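Local coordinates for divalent-cation tolerance protein CutA (Pyrococcus horikoshii, PDB 1UKU) that takes part in resistance toward heavy metals and, as a homotrimer, binds copper at the interface between two trimers, at residues V4-P9 against V51-K56. Sequence-based numbering, arbitrary orientation.
Sequences VYTTFP and VGAILK
Tyr5 reaches across Ala53 and Gly52 on the antiparallel neighbour of its strand. The ring leans obliquely toward that strand, a chi1 of -176° turning CG away from the backbone N. CB lies 4.2 Å and CG 4.1 Å from the carbonyl oxygen of Ala53, and CD1 approaches that O to 3.5 Å. The same CD1 receives Ile54 CG1 at the ring edge, 4.1 Å away, while CE1 extends toward the CA of Gly52, 4.3 Å off. The hydroxyl at the tip hydrogen-bonds to Asn31 OD1 of a second subunit, tying the sheet to the trimer interface.

Beneath it, the backbones of 4-8 and 51-56 are paired by six hydrogen bonds, two each for Val4 with Leu55, Thr6 with Ala53 and Phe8 with Val51. Ala53 O takes the N-H of Thr6 in its carbonyl plane and also a CA-H contact from Tyr5, with CA to O 3.3 Å.

On the reverse face, the methyl of Ala53 meets the edge of the Phe8 ring in plane, CB to CE2 3.7 Å. Val4 and Leu55 pack beside them, toward helix 62-72, while Phe8 packs on helix 11-23 and stacks on His73. Such a helix-backed antiparallel sheet, with strand order 2-3-1-4, is the ferredoxin-like core of the CutA family, within the GlnB-like clan.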
ATOM      1  N   VAL A   4       2.679   8.812  -2.688  1.00  6.53           N
ATOM      2  CA  VAL A   4       1.493   9.543  -2.272  1.00  7.18           C
ATOM      3  C   VAL A   4       0.273   8.686  -2.586  1.00  7.82           C
ATOM      4  O   VAL A   4       0.107   8.239  -3.711  1.00  8.43           O
ATOM      5  CB  VAL A   4       1.403  10.888  -2.962  1.00  7.66           C
ATOM      6  CG1 VAL A   4       0.100  11.642  -2.587  1.00  8.48           C
ATOM      7  CG2 VAL A   4       2.617  11.710  -2.585  1.00  8.33           C
ATOM      8  N   TYR A   5      -0.571   8.484  -1.594  1.00  7.24           N
ATOM      9  CA  TYR A   5      -1.811   7.718  -1.742  1.00  7.32           C
ATOM     10  C   TYR A   5      -2.998   8.685  -1.659  1.00  7.42           C
ATOM     11  O   TYR A   5      -3.089   9.524  -0.773  1.00  8.27           O
ATOM     12  CB  TYR A   5      -1.930   6.667  -0.648  1.00  7.90           C
ATOM     13  CG  TYR A   5      -3.120   5.730  -0.720  1.00  9.45           C
ATOM     14  CD1 TYR A   5      -3.249   4.836  -1.756  1.00  8.91           C
ATOM     15  CD2 TYR A   5      -4.124   5.733   0.268  1.00 10.46           C
ATOM     16  CE1 TYR A   5      -4.334   3.949  -1.833  1.00  9.71           C
ATOM     17  CE2 TYR A   5      -5.222   4.841   0.195  1.00  9.94           C
ATOM     18  CZ  TYR A   5      -5.300   3.952  -0.857  1.00  9.41           C
ATOM     19  OH  TYR A   5      -6.352   3.054  -0.932  1.00  9.83           O
ATOM     20  N   THR A   6      -3.936   8.544  -2.584  1.00  6.54           N
ATOM     21  CA  THR A   6      -5.205   9.247  -2.556  1.00  6.45           C
ATOM     22  C   THR A   6      -6.269   8.314  -3.125  1.00  7.41           C
ATOM     23  O   THR A   6      -5.962   7.270  -3.678  1.00  7.89           O
ATOM     24  CB  THR A   6      -5.097  10.592  -3.307  1.00  6.46           C
ATOM     25  OG1 THR A   6      -6.304  11.344  -3.083  1.00  8.84           O
ATOM     26  CG2 THR A   6      -4.925  10.449  -4.796  1.00  8.62           C
ATOM     27  N   THR A   7      -7.527   8.657  -2.929  1.00  6.64           N
ATOM     28  CA  THR A   7      -8.609   7.848  -3.433  1.00  6.99           C
ATOM     29  C   THR A   7      -9.540   8.709  -4.218  1.00  7.18           C
ATOM     30  O   THR A   7      -9.638   9.906  -3.978  1.00  8.06           O
ATOM     31  CB  THR A   7      -9.375   7.117  -2.339  1.00  7.00           C
ATOM     32  OG1 THR A   7     -10.206   8.043  -1.606  1.00  9.21           O
ATOM     33  CG2 THR A   7      -8.453   6.466  -1.337  1.00  8.08           C
ATOM     34  N   PHE A   8     -10.217   8.078  -5.160  1.00  6.52           N
ATOM     35  CA  PHE A   8     -11.136   8.749  -6.101  1.00  7.25           C
ATOM     36  C   PHE A   8     -12.460   8.003  -6.176  1.00  7.49           C
ATOM     37  O   PHE A   8     -12.505   6.807  -5.944  1.00  6.53           O
ATOM     38  CB  PHE A   8     -10.544   8.796  -7.521  1.00  7.08           C
ATOM     39  CG  PHE A   8      -9.289   9.601  -7.650  1.00  7.00           C
ATOM     40  CD1 PHE A   8      -9.359  10.974  -7.810  1.00  9.00           C
ATOM     41  CD2 PHE A   8      -8.019   8.989  -7.602  1.00  8.95           C
ATOM     42  CE1 PHE A   8      -8.218  11.725  -7.939  1.00  9.65           C
ATOM     43  CE2 PHE A   8      -6.859   9.770  -7.739  1.00  9.04           C
ATOM     44  CZ  PHE A   8      -6.972  11.144  -7.886  1.00  9.92           C
ATOM     45  N   PRO A   9     -13.540   8.708  -6.494  1.00  8.82           N
ATOM     46  CA  PRO A   9     -14.851   8.066  -6.565  1.00  9.31           C
ATOM     47  C   PRO A   9     -15.051   7.127  -7.753  1.00 11.48           C
ATOM     48  O   PRO A   9     -15.897   6.240  -7.625  1.00 14.02           O
ATOM     49  CB  PRO A   9     -15.798   9.259  -6.569  1.00 10.16           C
ATOM     50  CG  PRO A   9     -15.012  10.307  -7.228  1.00  9.25           C
ATOM     51  CD  PRO A   9     -13.633  10.163  -6.608  1.00  8.73           C
ATOM     52  N   VAL A  51     -11.613   4.205  -6.449  1.00  5.76           N
ATOM     53  CA  VAL A  51     -10.349   3.818  -7.078  1.00  5.94           C
ATOM     54  C   VAL A  51      -9.221   4.433  -6.267  1.00  5.60           C
ATOM     55  O   VAL A  51      -9.158   5.673  -6.147  1.00  6.65           O
ATOM     56  CB  VAL A  51     -10.309   4.250  -8.558  1.00  6.17           C
ATOM     57  CG1 VAL A  51      -8.939   3.926  -9.187  1.00  7.67           C
ATOM     58  CG2 VAL A  51     -11.421   3.510  -9.301  1.00  7.23           C
ATOM     59  N   GLY A  52      -8.373   3.610  -5.687  1.00  5.83           N
ATOM     60  CA  GLY A  52      -7.203   4.114  -4.993  1.00  5.87           C
ATOM     61  C   GLY A  52      -6.054   4.337  -5.947  1.00  6.36           C
ATOM     62  O   GLY A  52      -5.941   3.603  -6.925  1.00  6.68           O
ATOM     63  N   ALA A  53      -5.209   5.313  -5.654  1.00  7.01           N
ATOM     64  CA  ALA A  53      -4.090   5.707  -6.516  1.00  6.51           C
ATOM     65  C   ALA A  53      -2.825   5.835  -5.694  1.00  6.43           C
ATOM     66  O   ALA A  53      -2.774   6.585  -4.714  1.00  8.02           O
ATOM     67  CB  ALA A  53      -4.386   7.011  -7.201  1.00  7.05           C
ATOM     68  N   ILE A  54      -1.836   5.071  -6.113  1.00  5.43           N
ATOM     69  CA  ILE A  54      -0.502   5.097  -5.559  1.00  6.76           C
ATOM     70  C   ILE A  54       0.363   5.878  -6.554  1.00  6.17           C
ATOM     71  O   ILE A  54       0.614   5.429  -7.672  1.00  6.11           O
ATOM     72  CB  ILE A  54       0.041   3.664  -5.366  1.00  6.76           C
ATOM     73  CG1 ILE A  54      -0.824   2.864  -4.386  1.00 10.12           C
ATOM     74  CG2 ILE A  54       1.482   3.716  -4.844  1.00 10.92           C
ATOM     75  CD1 ILE A  54      -0.739   1.343  -4.570  1.00 14.57           C
ATOM     76  N   LEU A  55       0.837   7.035  -6.130  1.00  6.10           N
ATOM     77  CA  LEU A  55       1.655   7.927  -6.942  1.00  5.98           C
ATOM     78  C   LEU A  55       3.097   7.920  -6.484  1.00  6.38           C
ATOM     79  O   LEU A  55       3.354   7.829  -5.301  1.00  6.50           O
ATOM     80  CB  LEU A  55       1.119   9.363  -6.872  1.00  6.61           C
ATOM     81  CG  LEU A  55      -0.412   9.543  -6.925  1.00  6.66           C
ATOM     82  CD1 LEU A  55      -0.775  10.979  -6.787  1.00  8.00           C
ATOM     83  CD2 LEU A  55      -0.976   8.961  -8.225  1.00  7.00           C
ATOM     84  N   LYS A  56       4.024   8.029  -7.428  1.00  7.03           N
ATOM     85  CA  LYS A  56       5.459   7.970  -7.110  1.00  7.87           C
ATOM     86  C   LYS A  56       6.101   9.247  -7.608  1.00  6.82           C
ATOM     87  O   LYS A  56       5.942   9.621  -8.758  1.00  7.91           O
ATOM     88  CB  LYS A  56       6.101   6.725  -7.735  1.00  8.59           C
ATOM     89  CG  LYS A  56       5.359   5.410  -7.355  1.00 12.06           C
ATOM     90  CD  LYS A  56       5.754   4.169  -8.178  1.00 17.99           C
ATOM     91  CE  LYS A  56       4.532   3.354  -8.737  1.00 19.10           C
ATOM     92  NZ  LYS A  56       3.917   3.818 -10.095  1.00 17.61           N
TER